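KLLA0F20702p (Kluyveromyces lactis, PDB 5Y5A) is the yeast telomerase protein Est1, which probably helps recruit telomerase to telomeres by binding Cdc13. Local coordinates at residues Tyr212-Asp225 against Thr237-Lys249. Numbering follows the deposited sequence.
Sequences YQQADFQKPLRYLD and TFLQRGICYTHTK
L224 sits as a knob among T237, Q240, R241 and C244, where helices 218-230 and 235-247 pack as an antiparallel hairpin, consistent with the TPR-like fold of Est1 proteins. The hairpin belongs to the N-terminal, largely helical part of Est1, with 237-249 inside its DNA/RNA-binding family region. The axes of 218-225 and 237-247 approach to 9.8 Å and run nearly antiparallel, at 165°. With CG anti to the carbonyl carbon (chi1 -67°), L224 reaches over the opposing backbone, its CD1 3.7 Å from R241 N, while CD2 lies near T237 CG2 and Q240 CB. L221, one turn earlier, sends CD2 against the aliphatic part of R241, 3.4 Å from its CG, and turns CD1 to the hydroxyl end of Y245. The R241 chain bends at chi3, which carries its guanidinium back to the neighbouring helix. There NH2 makes a salt bridge to D225 OD1 at 3.1 Å, NH1 is hydrogen-bonded to S228 OG and NE to Q257 OE1, tying the hairpin to helix 251-263. At the other end the side chains of F217, the N-cap residue of helix 218-230, and H247 cross at about a right angle, their ring planes 16° apart but slid so that they barely overlap; CZ of F217 nears CD2 of H247, and CE2 lies 3.5 Å from its CB. C244 SG approaches the F217 ring obliquely, near CD1. Y212 completes the aromatic cluster: CB of H247 sits over one face of its ring, and the two rings are oblique. H207 stacks on Y212, and helix 179-206 packs against F217, P220 and H247. K249, just beyond helix 235-247 and with positive phi, closes a Schellman motif. Just before it, the T248 methyl CG2 rests 3.3 Å from Q213 O, while the T248 hydroxyl OG1 is hydrogen-bonded to N250 OD1.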
ATOM      1  N   TYR A 212      12.037 -17.506   7.662  1.00 79.74           N
ATOM      2  CA  TYR A 212      10.601 -17.397   7.915  1.00 77.65           C
ATOM      3  C   TYR A 212       9.768 -17.751   6.682  1.00 85.90           C
ATOM      4  O   TYR A 212       9.920 -17.136   5.624  1.00 83.79           O
ATOM      5  CB  TYR A 212      10.226 -15.980   8.363  1.00 64.54           C
ATOM      6  CG  TYR A 212      10.988 -15.418   9.547  1.00 59.46           C
ATOM      7  CD1 TYR A 212      12.204 -14.779   9.369  1.00 61.07           C
ATOM      8  CD2 TYR A 212      10.464 -15.483  10.834  1.00 64.62           C
ATOM      9  CE1 TYR A 212      12.894 -14.240  10.439  1.00 70.14           C
ATOM     10  CE2 TYR A 212      11.149 -14.952  11.913  1.00 65.88           C
ATOM     11  CZ  TYR A 212      12.363 -14.329  11.708  1.00 73.15           C
ATOM     12  OH  TYR A 212      13.059 -13.788  12.768  1.00 77.90           O
ATOM     13  N   GLN A 213       8.871 -18.722   6.824  1.00 91.81           N
ATOM     14  CA  GLN A 213       7.953 -19.059   5.742  1.00 96.45           C
ATOM     15  C   GLN A 213       6.927 -17.947   5.577  1.00 96.62           C
ATOM     16  O   GLN A 213       6.870 -17.022   6.386  1.00 98.74           O
ATOM     17  CB  GLN A 213       7.253 -20.395   6.001  1.00103.05           C
ATOM     18  CG  GLN A 213       8.184 -21.597   6.067  1.00107.68           C
ATOM     19  CD  GLN A 213       8.836 -21.766   7.426  1.00109.97           C
ATOM     20  OE1 GLN A 213       8.565 -21.008   8.355  1.00109.08           O
ATOM     21  NE2 GLN A 213       9.697 -22.767   7.547  1.00112.07           N
ATOM     22  N   GLN A 214       6.111 -18.050   4.534  1.00 99.76           N
ATOM     23  CA  GLN A 214       5.182 -16.986   4.158  1.00100.26           C
ATOM     24  C   GLN A 214       4.161 -16.640   5.240  1.00 88.96           C
ATOM     25  O   GLN A 214       3.926 -15.466   5.534  1.00 81.79           O
ATOM     26  CB  GLN A 214       4.436 -17.377   2.882  1.00114.02           C
ATOM     27  CG  GLN A 214       5.321 -17.595   1.668  1.00124.32           C
ATOM     28  CD  GLN A 214       4.520 -17.981   0.438  1.00130.24           C
ATOM     29  OE1 GLN A 214       3.621 -18.822   0.507  1.00134.38           O
ATOM     30  NE2 GLN A 214       4.837 -17.359  -0.695  1.00127.38           N
ATOM     31  N   ALA A 215       3.562 -17.672   5.826  1.00 84.56           N
ATOM     32  CA  ALA A 215       2.412 -17.505   6.707  1.00 78.01           C
ATOM     33  C   ALA A 215       2.797 -17.291   8.166  1.00 72.79           C
ATOM     34  O   ALA A 215       1.933 -17.287   9.041  1.00 76.22           O
ATOM     35  CB  ALA A 215       1.490 -18.716   6.589  1.00 81.54           C
ATOM     36  N   ASP A 216       4.086 -17.114   8.432  1.00 63.07           N
ATOM     37  CA  ASP A 216       4.544 -16.906   9.801  1.00 61.59           C
ATOM     38  C   ASP A 216       4.063 -15.573  10.366  1.00 63.83           C
ATOM     39  O   ASP A 216       3.955 -15.409  11.579  1.00 64.46           O
ATOM     40  CB  ASP A 216       6.070 -16.975   9.874  1.00 66.35           C
ATOM     41  CG  ASP A 216       6.607 -18.356   9.544  1.00 79.27           C
ATOM     42  OD1 ASP A 216       5.846 -19.340   9.680  1.00 74.32           O
ATOM     43  OD2 ASP A 216       7.789 -18.457   9.155  1.00 88.27           O
ATOM     44  N   PHE A 217       3.782 -14.623   9.481  1.00 61.64           N
ATOM     45  CA  PHE A 217       3.374 -13.289   9.902  1.00 59.49           C
ATOM     46  C   PHE A 217       1.913 -13.050   9.587  1.00 61.08           C
ATOM     47  O   PHE A 217       1.462 -11.915   9.507  1.00 66.66           O
ATOM     48  CB  PHE A 217       4.265 -12.232   9.244  1.00 53.95           C
ATOM     49  CG  PHE A 217       5.658 -12.215   9.797  1.00 60.50           C
ATOM     50  CD1 PHE A 217       5.953 -11.486  10.935  1.00 56.38           C
ATOM     51  CD2 PHE A 217       6.659 -12.979   9.217  1.00 65.27           C
ATOM     52  CE1 PHE A 217       7.233 -11.487  11.461  1.00 61.15           C
ATOM     53  CE2 PHE A 217       7.938 -12.989   9.742  1.00 60.95           C
ATOM     54  CZ  PHE A 217       8.226 -12.239  10.863  1.00 62.30           C
ATOM     55  N   GLN A 218       1.178 -14.140   9.433  1.00 63.49           N
ATOM     56  CA  GLN A 218      -0.235 -14.077   9.109  1.00 70.48           C
ATOM     57  C   GLN A 218      -1.021 -13.291  10.155  1.00 66.89           C
ATOM     58  O   GLN A 218      -1.908 -12.514   9.813  1.00 64.00           O
ATOM     59  CB  GLN A 218      -0.809 -15.492   8.974  1.00 78.36           C
ATOM     60  CG  GLN A 218      -2.130 -15.560   8.226  1.00 84.22           C
ATOM     61  CD  GLN A 218      -2.687 -16.967   8.168  1.00 91.79           C
ATOM     62  OE1 GLN A 218      -2.610 -17.715   9.140  1.00 96.14           O
ATOM     63  NE2 GLN A 218      -3.245 -17.340   7.021  1.00 95.01           N
ATOM     64  N   LYS A 219      -0.691 -13.490  11.428  1.00 66.16           N
ATOM     65  CA  LYS A 219      -1.456 -12.866  12.504  1.00 67.76           C
ATOM     66  C   LYS A 219      -1.228 -11.347  12.594  1.00 67.20           C
ATOM     67  O   LYS A 219      -2.195 -10.587  12.685  1.00 64.60           O
ATOM     68  CB  LYS A 219      -1.143 -13.541  13.846  1.00 71.18           C
ATOM     69  CG  LYS A 219      -2.105 -13.163  14.960  1.00 74.49           C
ATOM     70  CD  LYS A 219      -1.863 -14.006  16.197  1.00 83.58           C
ATOM     71  CE  LYS A 219      -2.901 -13.732  17.272  1.00 89.01           C
ATOM     72  NZ  LYS A 219      -2.670 -14.575  18.484  1.00 92.87           N
ATOM     73  N   PRO A 220       0.037 -10.890  12.571  1.00 63.19           N
ATOM     74  CA  PRO A 220       0.154  -9.427  12.572  1.00 60.96           C
ATOM     75  C   PRO A 220      -0.387  -8.800  11.287  1.00 63.58           C
ATOM     76  O   PRO A 220      -0.920  -7.691  11.333  1.00 59.85           O
ATOM     77  CB  PRO A 220       1.662  -9.188  12.714  1.00 58.52           C
ATOM     78  CG  PRO A 220       2.310 -10.484  12.340  1.00 62.46           C
ATOM     79  CD  PRO A 220       1.343 -11.547  12.746  1.00 62.75           C
ATOM     80  N   LEU A 221      -0.271  -9.508  10.165  1.00 61.44           N
ATOM     81  CA  LEU A 221      -0.770  -8.996   8.896  1.00 55.11           C
ATOM     82  C   LEU A 221      -2.280  -8.820   8.925  1.00 52.70           C
ATOM     83  O   LEU A 221      -2.801  -7.903   8.308  1.00 50.83           O
ATOM     84  CB  LEU A 221      -0.372  -9.913   7.744  1.00 54.80           C
ATOM     85  CG  LEU A 221       1.089  -9.792   7.306  1.00 52.97           C
ATOM     86  CD1 LEU A 221       1.435 -10.849   6.277  1.00 54.12           C
ATOM     87  CD2 LEU A 221       1.356  -8.415   6.752  1.00 47.48           C
ATOM     88  N   ARG A 222      -2.987  -9.680   9.652  1.00 57.38           N
ATOM     89  CA  ARG A 222      -4.440  -9.535   9.747  1.00 62.36           C
ATOM     90  C   ARG A 222      -4.826  -8.261  10.496  1.00 60.16           C
ATOM     91  O   ARG A 222      -5.725  -7.535  10.067  1.00 61.78           O
ATOM     92  CB  ARG A 222      -5.081 -10.742  10.429  1.00 68.86           C
ATOM     93  CG  ARG A 222      -6.606 -10.706  10.383  1.00 78.90           C
ATOM     94  CD  ARG A 222      -7.249 -11.757  11.282  1.00 89.72           C
ATOM     95  NE  ARG A 222      -7.214 -11.373  12.691  1.00 95.44           N
ATOM     96  CZ  ARG A 222      -8.171 -11.661  13.565  1.00100.72           C
ATOM     97  NH1 ARG A 222      -9.245 -12.336  13.175  1.00103.97           N
ATOM     98  NH2 ARG A 222      -8.056 -11.272  14.829  1.00101.57           N
ATOM     99  N   TYR A 223      -4.149  -7.993  11.610  1.00 56.31           N
ATOM    100  CA  TYR A 223      -4.404  -6.779  12.382  1.00 57.83           C
ATOM    101  C   TYR A 223      -4.066  -5.530  11.573  1.00 52.83           C
ATOM    102  O   TYR A 223      -4.807  -4.555  11.583  1.00 48.02           O
ATOM    103  CB  TYR A 223      -3.610  -6.787  13.690  1.00 63.25           C
ATOM    104  CG  TYR A 223      -4.194  -7.702  14.751  1.00 68.23           C
ATOM    105  CD1 TYR A 223      -5.378  -7.376  15.402  1.00 68.85           C
ATOM    106  CD2 TYR A 223      -3.560  -8.884  15.100  1.00 70.56           C
ATOM    107  CE1 TYR A 223      -5.917  -8.203  16.369  1.00 72.85           C
ATOM    108  CE2 TYR A 223      -4.091  -9.720  16.069  1.00 78.00           C
ATOM    109  CZ  TYR A 223      -5.270  -9.375  16.700  1.00 76.95           C
ATOM    110  OH  TYR A 223      -5.801 -10.204  17.664  1.00 79.13           O
ATOM    111  N   LEU A 224      -2.941  -5.575  10.870  1.00 56.35           N
ATOM    112  CA  LEU A 224      -2.517  -4.465  10.035  1.00 55.81           C
ATOM    113  C   LEU A 224      -3.504  -4.248   8.885  1.00 61.31           C
ATOM    114  O   LEU A 224      -3.818  -3.112   8.529  1.00 58.17           O
ATOM    115  CB  LEU A 224      -1.107  -4.715   9.502  1.00 53.68           C
ATOM    116  CG  LEU A 224       0.020  -4.729  10.538  1.00 56.54           C
ATOM    117  CD1 LEU A 224       1.354  -5.070   9.884  1.00 50.46           C
ATOM    118  CD2 LEU A 224       0.099  -3.388  11.246  1.00 54.98           C
ATOM    119  N   ASP A 225      -4.001  -5.341   8.314  1.00 64.16           N
ATOM    120  CA  ASP A 225      -4.991  -5.250   7.247  1.00 58.78           C
ATOM    121  C   ASP A 225      -6.232  -4.518   7.731  1.00 52.74           C
ATOM    122  O   ASP A 225      -6.770  -3.658   7.035  1.00 53.12           O
ATOM    123  CB  ASP A 225      -5.369  -6.640   6.735  1.00 67.58           C
ATOM    124  CG  ASP A 225      -4.350  -7.198   5.765  1.00 81.88           C
ATOM    125  OD1 ASP A 225      -3.202  -6.701   5.755  1.00 85.41           O
ATOM    126  OD2 ASP A 225      -4.697  -8.134   5.015  1.00 89.37           O
ATOM    127  N   THR A 237       0.852   1.969   8.668  1.00 44.15           N
ATOM    128  CA  THR A 237       0.327   0.616   8.569  1.00 42.99           C
ATOM    129  C   THR A 237       0.971  -0.161   7.425  1.00 41.33           C
ATOM    130  O   THR A 237       1.297  -1.329   7.565  1.00 41.77           O
ATOM    131  CB  THR A 237      -1.183   0.617   8.352  1.00 46.59           C
ATOM    132  OG1 THR A 237      -1.791   1.565   9.236  1.00 47.14           O
ATOM    133  CG2 THR A 237      -1.737  -0.766   8.617  1.00 45.52           C
ATOM    134  N   PHE A 238       1.130   0.501   6.287  1.00 39.64           N
ATOM    135  CA  PHE A 238       1.791  -0.100   5.131  1.00 42.31           C
ATOM    136  C   PHE A 238       3.264  -0.340   5.435  1.00 39.52           C
ATOM    137  O   PHE A 238       3.828  -1.357   5.040  1.00 42.62           O
ATOM    138  CB  PHE A 238       1.639   0.800   3.890  1.00 35.28           C
ATOM    139  CG  PHE A 238       0.217   0.961   3.431  1.00 43.20           C
ATOM    140  CD1 PHE A 238      -0.600   1.936   3.990  1.00 46.99           C
ATOM    141  CD2 PHE A 238      -0.304   0.142   2.439  1.00 39.61           C
ATOM    142  CE1 PHE A 238      -1.915   2.088   3.568  1.00 47.38           C
ATOM    143  CE2 PHE A 238      -1.613   0.292   2.009  1.00 43.84           C
ATOM    144  CZ  PHE A 238      -2.421   1.264   2.576  1.00 45.00           C
ATOM    145  N   LEU A 239       3.881   0.599   6.148  1.00 40.53           N
ATOM    146  CA  LEU A 239       5.287   0.460   6.511  1.00 40.59           C
ATOM    147  C   LEU A 239       5.518  -0.818   7.314  1.00 44.89           C
ATOM    148  O   LEU A 239       6.438  -1.592   7.033  1.00 45.02           O
ATOM    149  CB  LEU A 239       5.774   1.668   7.317  1.00 40.58           C
ATOM    150  CG  LEU A 239       7.271   1.573   7.626  1.00 51.89           C
ATOM    151  CD1 LEU A 239       8.101   2.084   6.449  1.00 53.83           C
ATOM    152  CD2 LEU A 239       7.648   2.290   8.907  1.00 52.67           C
ATOM    153  N   GLN A 240       4.671  -1.044   8.306  1.00 43.09           N
ATOM    154  CA  GLN A 240       4.852  -2.188   9.190  1.00 46.13           C
ATOM    155  C   GLN A 240       4.580  -3.489   8.445  1.00 48.80           C
ATOM    156  O   GLN A 240       5.232  -4.503   8.691  1.00 51.18           O
ATOM    157  CB  GLN A 240       3.956  -2.059  10.417  1.00 52.96           C
ATOM    158  CG  GLN A 240       4.340  -0.903  11.328  1.00 58.14           C
ATOM    159  CD  GLN A 240       5.754  -1.034  11.891  1.00 59.29           C
ATOM    160  OE1 GLN A 240       6.226  -2.136  12.187  1.00 55.52           O
ATOM    161  NE2 GLN A 240       6.433   0.099  12.040  1.00 57.45           N
ATOM    162  N   ARG A 241       3.638  -3.448   7.508  1.00 51.27           N
ATOM    163  CA  ARG A 241       3.383  -4.597   6.649  1.00 47.22           C
ATOM    164  C   ARG A 241       4.620  -4.942   5.828  1.00 46.28           C
ATOM    165  O   ARG A 241       4.989  -6.109   5.686  1.00 45.17           O
ATOM    166  CB  ARG A 241       2.209  -4.324   5.717  1.00 46.60           C
ATOM    167  CG  ARG A 241       0.952  -5.052   6.100  1.00 56.28           C
ATOM    168  CD  ARG A 241       0.122  -5.334   4.880  1.00 52.54           C
ATOM    169  NE  ARG A 241      -0.295  -4.087   4.265  1.00 57.74           N
ATOM    170  CZ  ARG A 241      -1.342  -3.382   4.673  1.00 64.89           C
ATOM    171  NH1 ARG A 241      -1.656  -2.251   4.058  1.00 66.39           N
ATOM    172  NH2 ARG A 241      -2.076  -3.812   5.694  1.00 60.98           N
ATOM    173  N   GLY A 242       5.248  -3.910   5.279  1.00 42.24           N
ATOM    174  CA  GLY A 242       6.454  -4.086   4.494  1.00 41.98           C
ATOM    175  C   GLY A 242       7.572  -4.668   5.325  1.00 37.05           C
ATOM    176  O   GLY A 242       8.393  -5.437   4.828  1.00 41.70           O
ATOM    177  N   ILE A 243       7.613  -4.297   6.601  1.00 40.05           N
ATOM    178  CA  ILE A 243       8.643  -4.816   7.483  1.00 41.61           C
ATOM    179  C   ILE A 243       8.438  -6.316   7.659  1.00 45.45           C
ATOM    180  O   ILE A 243       9.404  -7.078   7.631  1.00 47.39           O
ATOM    181  CB  ILE A 243       8.665  -4.094   8.842  1.00 43.76           C
ATOM    182  CG1 ILE A 243       9.107  -2.641   8.643  1.00 50.35           C
ATOM    183  CG2 ILE A 243       9.642  -4.769   9.792  1.00 47.75           C
ATOM    184  CD1 ILE A 243       9.068  -1.803   9.896  1.00 57.97           C
ATOM    185  N   CYS A 244       7.187  -6.748   7.801  1.00 45.00           N
ATOM    186  CA  CYS A 244       6.905  -8.181   7.827  1.00 47.29           C
ATOM    187  C   CYS A 244       7.448  -8.860   6.565  1.00 48.61           C
ATOM    188  O   CYS A 244       8.068  -9.904   6.654  1.00 52.34           O
ATOM    189  CB  CYS A 244       5.400  -8.450   7.955  1.00 48.49           C
ATOM    190  SG  CYS A 244       4.622  -7.896   9.490  1.00 51.56           S
ATOM    191  N   TYR A 245       7.236  -8.258   5.395  1.00 45.32           N
ATOM    192  CA  TYR A 245       7.650  -8.907   4.153  1.00 42.38           C
ATOM    193  C   TYR A 245       9.170  -8.961   3.992  1.00 46.22           C
ATOM    194  O   TYR A 245       9.688  -9.833   3.290  1.00 49.89           O
ATOM    195  CB  TYR A 245       7.009  -8.216   2.939  1.00 44.24           C
ATOM    196  CG  TYR A 245       5.512  -8.445   2.850  1.00 45.92           C
ATOM    197  CD1 TYR A 245       4.985  -9.734   2.799  1.00 50.61           C
ATOM    198  CD2 TYR A 245       4.630  -7.377   2.823  1.00 46.63           C
ATOM    199  CE1 TYR A 245       3.613  -9.944   2.727  1.00 58.15           C
ATOM    200  CE2 TYR A 245       3.263  -7.572   2.749  1.00 53.15           C
ATOM    201  CZ  TYR A 245       2.756  -8.853   2.703  1.00 61.77           C
ATOM    202  OH  TYR A 245       1.391  -9.026   2.625  1.00 62.37           O
ATOM    203  N   THR A 246       9.895  -8.061   4.652  1.00 45.61           N
ATOM    204  CA  THR A 246      11.354  -8.157   4.638  1.00 49.31           C
ATOM    205  C   THR A 246      11.832  -9.443   5.326  1.00 52.92           C
ATOM    206  O   THR A 246      12.870  -9.994   4.960  1.00 54.60           O
ATOM    207  CB  THR A 246      12.041  -6.950   5.321  1.00 42.29           C
ATOM    208  OG1 THR A 246      11.618  -6.845   6.687  1.00 45.36           O
ATOM    209  CG2 THR A 246      11.718  -5.664   4.590  1.00 32.06           C
ATOM    210  N   HIS A 247      11.084  -9.919   6.318  1.00 49.93           N
ATOM    211  CA  HIS A 247      11.498 -11.114   7.053  1.00 53.82           C
ATOM    212  C   HIS A 247      11.338 -12.366   6.198  1.00 55.06           C
ATOM    213  O   HIS A 247      12.134 -13.293   6.298  1.00 53.74           O
ATOM    214  CB  HIS A 247      10.702 -11.278   8.352  1.00 57.04           C
ATOM    215  CG  HIS A 247      10.855 -10.135   9.304  1.00 59.16           C
ATOM    216  ND1 HIS A 247      12.073  -9.759   9.826  1.00 58.15           N
ATOM    217  CD2 HIS A 247       9.940  -9.289   9.831  1.00 60.37           C
ATOM    218  CE1 HIS A 247      11.902  -8.720  10.626  1.00 61.10           C
ATOM    219  NE2 HIS A 247      10.617  -8.418  10.650  1.00 59.76           N
ATOM    220  N   THR A 248      10.303 -12.392   5.365  1.00 54.08           N
ATOM    221  CA  THR A 248      10.050 -13.547   4.511  1.00 55.32           C
ATOM    222  C   THR A 248      10.784 -13.399   3.193  1.00 50.51           C
ATOM    223  O   THR A 248      10.621 -14.217   2.288  1.00 52.49           O
ATOM    224  CB  THR A 248       8.545 -13.737   4.229  1.00 62.73           C
ATOM    225  OG1 THR A 248       8.031 -12.595   3.526  1.00 62.02           O
ATOM    226  CG2 THR A 248       7.785 -13.918   5.533  1.00 69.73           C
ATOM    227  N   LYS A 249      11.583 -12.339   3.104  1.00 44.59           N
ATOM    228  CA  LYS A 249      12.322 -11.989   1.897  1.00 44.81           C
ATOM    229  C   LYS A 249      11.407 -11.813   0.684  1.00 47.80           C
ATOM    230  O   LYS A 249      11.783 -12.150  -0.439  1.00 50.69           O
ATOM    231  CB  LYS A 249      13.396 -13.042   1.601  1.00 49.44           C
ATOM    232  CG  LYS A 249      14.565 -13.027   2.588  1.00 52.33           C
ATOM    233  CD  LYS A 249      15.405 -14.279   2.432  1.00 54.31           C
ATOM    234  CE  LYS A 249      16.765 -14.135   3.072  1.00 67.03           C
ATOM    235  NZ  LYS A 249      17.571 -15.383   2.871  1.00 71.49           N
TER